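Local coordinates for protein AncCDT-1 (Synthetic construct, PDB 5T0W) that binds arginine, as an ancestral amino acid-binding protein of the periplasmic solute-binding type and a precursor of cyclohexadienyl dehydratase, at residues A[33-38]-A[181-187]; A[71-75]-A[86-90]. All coordinates share one frame; numbering follows the deposited sequence.

Contact 1. Residues A[33-38]-A[181-187]. With ARG (arginine), chain E.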
loop_
_atom_site.group_PDB
_atom_site.type_symbol
_atom_site.label_atom_id
_atom_site.label_comp_id
_atom_site.label_asym_id
_atom_site.label_seq_id
_atom_site.Cartn_x
_atom_site.Cartn_y
_atom_site.Cartn_z
ATOM N N TYR A 33 2.964 6.997 -2.304
ATOM C CA TYR A 33 3.278 5.642 -1.897
ATOM C C TYR A 33 3.941 4.904 -3.032
ATOM O O TYR A 33 3.358 4.018 -3.634
ATOM C CB TYR A 33 1.997 4.951 -1.439
ATOM C CG TYR A 33 2.229 3.680 -0.691
ATOM C CD1 TYR A 33 2.951 3.669 0.501
ATOM C CD2 TYR A 33 1.709 2.491 -1.153
ATOM C CE1 TYR A 33 3.154 2.502 1.203
ATOM C CE2 TYR A 33 1.904 1.332 -0.456
ATOM C CZ TYR A 33 2.628 1.359 0.711
ATOM O OH TYR A 33 2.835 0.239 1.380
ATOM N N LYS A 34 5.138 5.358 -3.382
ATOM C CA LYS A 34 5.887 4.791 -4.492
ATOM C C LYS A 34 6.332 3.448 -4.075
ATOM O O LYS A 34 6.670 3.265 -2.936
ATOM C CB LYS A 34 7.125 5.608 -4.804
ATOM C CG LYS A 34 6.841 6.926 -5.476
ATOM C CD LYS A 34 7.980 7.965 -5.383
ATOM C CE LYS A 34 7.848 8.957 -4.219
ATOM N NZ LYS A 34 9.087 9.810 -4.151
ATOM N N PRO A 35 6.344 2.497 -4.998
ATOM C CA PRO A 35 5.965 2.596 -6.399
ATOM C C PRO A 35 4.483 2.218 -6.716
ATOM O O PRO A 35 4.159 1.948 -7.869
ATOM C CB PRO A 35 6.915 1.599 -7.050
ATOM C CG PRO A 35 6.997 0.508 -6.046
ATOM C CD PRO A 35 6.875 1.160 -4.689
ATOM N N PHE A 36 3.594 2.242 -5.731
ATOM C CA PHE A 36 2.208 1.817 -5.956
ATOM C C PHE A 36 1.343 2.927 -6.515
ATOM O O PHE A 36 0.695 2.745 -7.551
ATOM C CB PHE A 36 1.603 1.282 -4.672
ATOM C CG PHE A 36 2.167 -0.020 -4.255
ATOM C CD1 PHE A 36 1.681 -1.189 -4.801
ATOM C CD2 PHE A 36 3.212 -0.080 -3.342
ATOM C CE1 PHE A 36 2.211 -2.416 -4.452
ATOM C CE2 PHE A 36 3.754 -1.308 -2.969
ATOM C CZ PHE A 36 3.244 -2.472 -3.526
ATOM N N SER A 37 1.345 4.090 -5.863
ATOM C CA SER A 37 0.694 5.262 -6.439
ATOM C C SER A 37 1.336 6.555 -5.952
ATOM O O SER A 37 1.542 6.763 -4.744
ATOM C CB SER A 37 -0.794 5.281 -6.120
ATOM O OG SER A 37 -0.970 5.333 -4.738
ATOM N N PHE A 38 1.647 7.424 -6.903
ATOM C CA PHE A 38 2.319 8.662 -6.591
ATOM C C PHE A 38 2.146 9.646 -7.734
ATOM O O PHE A 38 1.403 9.416 -8.715
ATOM C CB PHE A 38 3.785 8.412 -6.233
ATOM C CG PHE A 38 4.549 7.670 -7.275
ATOM C CD1 PHE A 38 4.408 6.306 -7.406
ATOM C CD2 PHE A 38 5.453 8.346 -8.109
ATOM C CE1 PHE A 38 5.133 5.616 -8.360
ATOM C CE2 PHE A 38 6.176 7.666 -9.059
ATOM C CZ PHE A 38 6.006 6.293 -9.195
ATOM N N ASP A 181 6.337 -1.480 3.913
ATOM C CA ASP A 181 6.283 -2.625 3.013
ATOM C C ASP A 181 7.607 -2.794 2.297
ATOM O O ASP A 181 8.209 -1.802 1.864
ATOM C CB ASP A 181 5.145 -2.475 1.992
ATOM C CG ASP A 181 3.745 -2.671 2.608
ATOM O OD1 ASP A 181 3.632 -3.069 3.772
ATOM O OD2 ASP A 181 2.749 -2.502 1.886
ATOM N N SER A 182 8.031 -4.048 2.093
ATOM C CA SER A 182 9.331 -4.304 1.439
ATOM C C SER A 182 9.542 -3.510 0.158
ATOM O O SER A 182 10.610 -2.923 -0.027
ATOM C CB SER A 182 9.563 -5.771 1.062
ATOM O OG SER A 182 8.882 -6.719 1.852
ATOM N N PRO A 183 8.569 -3.504 -0.751
ATOM C CA PRO A 183 8.828 -2.816 -2.026
ATOM C C PRO A 183 8.955 -1.307 -1.874
ATOM O O PRO A 183 9.616 -0.656 -2.669
ATOM C CB PRO A 183 7.618 -3.187 -2.891
ATOM C CG PRO A 183 6.957 -4.325 -2.189
ATOM C CD PRO A 183 7.242 -4.118 -0.727
ATOM N N VAL A 184 8.325 -0.758 -0.840
ATOM C CA VAL A 184 8.460 0.682 -0.570
ATOM C C VAL A 184 9.832 0.975 0.024
ATOM O O VAL A 184 10.491 1.924 -0.370
ATOM C CB VAL A 184 7.366 1.192 0.373
ATOM C CG1 VAL A 184 7.584 2.644 0.721
ATOM C CG2 VAL A 184 6.009 0.993 -0.270
ATOM N N ALA A 185 10.260 0.124 0.952
ATOM C CA ALA A 185 11.565 0.242 1.586
ATOM C C ALA A 185 12.673 0.194 0.559
ATOM O O ALA A 185 13.632 0.980 0.616
ATOM C CB ALA A 185 11.751 -0.888 2.590
ATOM N N ALA A 186 12.545 -0.731 -0.391
ATOM C CA ALA A 186 13.527 -0.855 -1.435
ATOM C C ALA A 186 13.573 0.417 -2.257
ATOM O O ALA A 186 14.651 0.963 -2.528
ATOM C CB ALA A 186 13.213 -2.057 -2.311
ATOM N N TYR A 187 12.404 0.889 -2.655
ATOM C CA TYR A 187 12.311 2.111 -3.462
ATOM C C TYR A 187 12.948 3.318 -2.744
ATOM O O TYR A 187 13.734 4.022 -3.344
ATOM C CB TYR A 187 10.855 2.356 -3.884
ATOM C CG TYR A 187 10.657 3.478 -4.896
ATOM C CD1 TYR A 187 10.709 4.820 -4.504
ATOM C CD2 TYR A 187 10.412 3.178 -6.282
ATOM C CE1 TYR A 187 10.531 5.833 -5.445
ATOM C CE2 TYR A 187 10.218 4.184 -7.229
ATOM C CZ TYR A 187 10.265 5.514 -6.803
ATOM O OH TYR A 187 10.093 6.541 -7.703
HETATM N N ARG E . 0.398 -2.468 2.829
HETATM C CA ARG E . 0.211 -1.670 4.048
HETATM C C ARG E . -1.223 -1.740 4.416
HETATM O O ARG E . -1.543 -1.395 5.554
HETATM C CB ARG E . 0.580 -0.236 3.810
HETATM C CG ARG E . -0.345 0.413 2.821
HETATM C CD ARG E . -0.134 1.924 2.758
HETATM N NE ARG E . -0.541 2.420 1.454
HETATM C CZ ARG E . -0.588 3.703 1.133
HETATM N NH1 ARG E . -0.948 4.075 -0.102
HETATM N NH2 ARG E . -0.263 4.615 2.040
HETATM O OXT ARG E . -2.062 -2.120 3.576
#
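Tyr33 meets three groups from three directions. Val184 CG2 lies over one ring face, 3.9 Å from the centroid and 29° off the normal, a CH-pi contact; NE of the bound arginine covers the opposite face, 3.2 Å above its centre. The third group, Asp181, comes in at the ring edge: its OD2 stands 2.8 Å from Tyr33 OH, with carboxylate and ring planes 71° apart. Carrying CG anti to the backbone N (chi1 -166°), Tyr33 brings its hydroxyl end to the carboxylate although its CB points away from 181-187. Asp181 OD2 accepts a hydrogen bond from the arginine N, 2.5 Å away, and Gln111 holds OD1. This geometry fits the closed, ligand-bound form of a two-lobed periplasmic binding protein, in which the loop 33-38 of one lobe meets the start of helix 182-189 of the other. Farther from the ligand, Lys34 CB lies over the face of the Tyr187 ring, 3.7 Å from the centroid, in a second CH-pi contact. Pro35, which follows a cis peptide bond, brings CB to 3.9 Å from Tyr187 CD2. Val184 CG2 additionally touches the Phe36 ring at its edge, with CE2 4.2 Å away.

Contact 2. Residues A[71-75]-A[86-90]. With ARG (arginine), chain E.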
loop_
_atom_site.group_PDB
_atom_site.type_symbol
_atom_site.label_atom_id
_atom_site.label_comp_id
_atom_site.label_asym_id
_atom_site.label_seq_id
_atom_site.Cartn_x
_atom_site.Cartn_y
_atom_site.Cartn_z
ATOM N N TRP A 71 -4.605 7.758 4.020
ATOM C CA TRP A 71 -4.615 6.317 4.298
ATOM C C TRP A 71 -5.509 5.914 5.491
ATOM O O TRP A 71 -6.294 4.973 5.404
ATOM C CB TRP A 71 -3.202 5.810 4.556
ATOM C CG TRP A 71 -3.215 4.385 4.839
ATOM C CD1 TRP A 71 -2.986 3.796 6.047
ATOM C CD2 TRP A 71 -3.553 3.331 3.934
ATOM N NE1 TRP A 71 -3.154 2.465 5.934
ATOM C CE2 TRP A 71 -3.495 2.143 4.653
ATOM C CE3 TRP A 71 -3.885 3.278 2.594
ATOM C CZ2 TRP A 71 -3.748 0.921 4.092
ATOM C CZ3 TRP A 71 -4.154 2.035 2.028
ATOM C CH2 TRP A 71 -4.072 0.882 2.774
ATOM N N ASP A 72 -5.388 6.625 6.594
ATOM C CA ASP A 72 -6.073 6.231 7.819
ATOM C C ASP A 72 -7.584 6.127 7.655
ATOM O O ASP A 72 -8.192 5.239 8.219
ATOM C CB ASP A 72 -5.753 7.197 8.956
ATOM C CG ASP A 72 -6.175 6.648 10.304
ATOM O OD1 ASP A 72 -5.703 5.535 10.655
ATOM O OD2 ASP A 72 -6.972 7.335 11.010
ATOM N N GLY A 73 -8.173 7.037 6.883
ATOM C CA GLY A 73 -9.607 7.051 6.649
ATOM C C GLY A 73 -10.028 6.447 5.317
ATOM O O GLY A 73 -11.121 6.710 4.828
ATOM N N ILE A 74 -9.154 5.657 4.704
ATOM C CA ILE A 74 -9.427 5.170 3.364
ATOM C C ILE A 74 -10.575 4.150 3.335
ATOM O O ILE A 74 -11.359 4.142 2.393
ATOM C CB ILE A 74 -8.176 4.602 2.670
ATOM C CG1 ILE A 74 -8.434 4.532 1.153
ATOM C CG2 ILE A 74 -7.827 3.243 3.215
ATOM C CD1 ILE A 74 -7.189 4.238 0.332
ATOM N N ILE A 75 -10.661 3.305 4.355
ATOM C CA ILE A 75 -11.771 2.370 4.447
ATOM C C ILE A 75 -13.103 3.069 4.753
ATOM O O ILE A 75 -14.121 2.771 4.129
ATOM C CB ILE A 75 -11.492 1.255 5.455
ATOM C CG1 ILE A 75 -10.482 0.305 4.835
ATOM C CG2 ILE A 75 -12.770 0.518 5.816
ATOM C CD1 ILE A 75 -10.069 -0.835 5.723
ATOM N N VAL A 86 -10.668 0.569 -3.681
ATOM C CA VAL A 86 -9.343 0.965 -3.145
ATOM C C VAL A 86 -8.233 0.258 -3.941
ATOM O O VAL A 86 -8.200 -0.947 -3.986
ATOM C CB VAL A 86 -9.209 0.594 -1.669
ATOM C CG1 VAL A 86 -7.845 0.949 -1.153
ATOM C CG2 VAL A 86 -10.276 1.283 -0.851
ATOM N N MET A 87 -7.357 1.017 -4.575
ATOM C CA MET A 87 -6.185 0.453 -5.228
ATOM C C MET A 87 -4.962 1.233 -4.744
ATOM O O MET A 87 -4.642 2.305 -5.260
ATOM C CB MET A 87 -6.315 0.526 -6.746
ATOM C CG MET A 87 -7.655 0.027 -7.278
ATOM S SD MET A 87 -7.876 -0.237 -9.061
ATOM C CE MET A 87 -6.696 -1.480 -9.598
ATOM N N SER A 88 -4.387 0.766 -3.641
ATOM C CA SER A 88 -3.476 1.602 -2.840
ATOM C C SER A 88 -2.561 0.789 -1.951
ATOM O O SER A 88 -2.323 1.133 -0.799
ATOM C CB SER A 88 -4.244 2.642 -2.010
ATOM O OG SER A 88 -3.422 3.760 -1.745
ATOM N N GLY A 89 -2.052 -0.293 -2.513
ATOM C CA GLY A 89 -1.117 -1.162 -1.821
ATOM C C GLY A 89 -1.675 -1.764 -0.558
ATOM O O GLY A 89 -0.973 -1.875 0.425
ATOM N N MET A 90 -2.958 -2.114 -0.587
ATOM C CA MET A 90 -3.633 -2.546 0.604
ATOM C C MET A 90 -3.488 -4.036 0.917
ATOM O O MET A 90 -3.901 -4.898 0.168
ATOM C CB MET A 90 -5.085 -2.193 0.507
ATOM C CG MET A 90 -5.813 -2.440 1.793
ATOM S SD MET A 90 -7.374 -1.624 1.811
ATOM C CE MET A 90 -7.996 -2.229 3.362
HETATM N N ARG E . 0.398 -2.468 2.829
HETATM C CA ARG E . 0.211 -1.670 4.048
HETATM C C ARG E . -1.223 -1.740 4.416
HETATM O O ARG E . -1.543 -1.395 5.554
HETATM C CB ARG E . 0.580 -0.236 3.810
HETATM C CG ARG E . -0.345 0.413 2.821
HETATM C CD ARG E . -0.134 1.924 2.758
HETATM N NE ARG E . -0.541 2.420 1.454
HETATM C CZ ARG E . -0.588 3.703 1.133
HETATM N NH1 ARG E . -0.948 4.075 -0.102
HETATM N NH2 ARG E . -0.263 4.615 2.040
HETATM O OXT ARG E . -2.062 -2.120 3.576
#
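Ser88 O, which lies 3.5 Å from Trp71 CZ3, accepts two hydrogen bonds from the side chain of the bound arginine: one from NE at 3.1 Å and a weak one from NH1. The same NH1 donates to Ser88 OG at 3.0 Å, so the main chain and the side chain of one residue both hold the guanidinium group. Ser88 OG is also hydrogen-bonded to the backbone N of Asp30, another pocket residue, which is consistent with a fixed hydroxyl. One residue on, Gly89 O receives the arginine N at 2.8 Å.

Trp71 supplies the flat surface. Arginine CD lies 3.7 Å above the ring system, over its centre, while Ile74 CG2 backs the opposite face nearer the rim. With CG anti to the backbone N (chi1 180°), the indole extends toward 86-90, and NE1 bonds to Gly141 O. Met90 approaches in the ring plane: its CG is 3.9 Å from Trp71 CH2, and its SD makes an oblique Met-aromatic contact. Behind the indole, Ile74 CD1 and Val86 CG1 meet tip to tip at 3.7 Å, and Ile75 CD1 packs against Met90 CE. Both segments belong to the lobe built on the parallel sheet of strands 63-68, 24-29 and 85-86. Within this contact the polar bonds to arginine come from 86-90 and the apolar cover from Trp71, with Asp181 and Arg96 among the residues sharing the rest, an arrangement consistent with binding a long, cationic amino acid.

Overall arrangement
Both contacts are buried near the centre of the molecule, their centres about 14 Å apart, and both touch the bound arginine. Contact 2 lies within one lobe, joining the start of helix 74-79 to the loop after strand 85-86; contact 1 runs between lobes, from the loop after strand 24-29 to helix 182-189. Each puts an aromatic face against arginine, Tyr33 or Trp71, but contact 1 offers it a carboxylate and contact 2 neutral carbonyls and a hydroxyl. Contact 1 also grades into partly exposed Lys34 and Tyr187. They meet where Gly89 CA lies 4.1 Å from both Tyr33 CE2 and Phe36 CD1. The arginine N joins them, bonded to Asp181 OD2 of contact 1 and Gly89 O of contact 2.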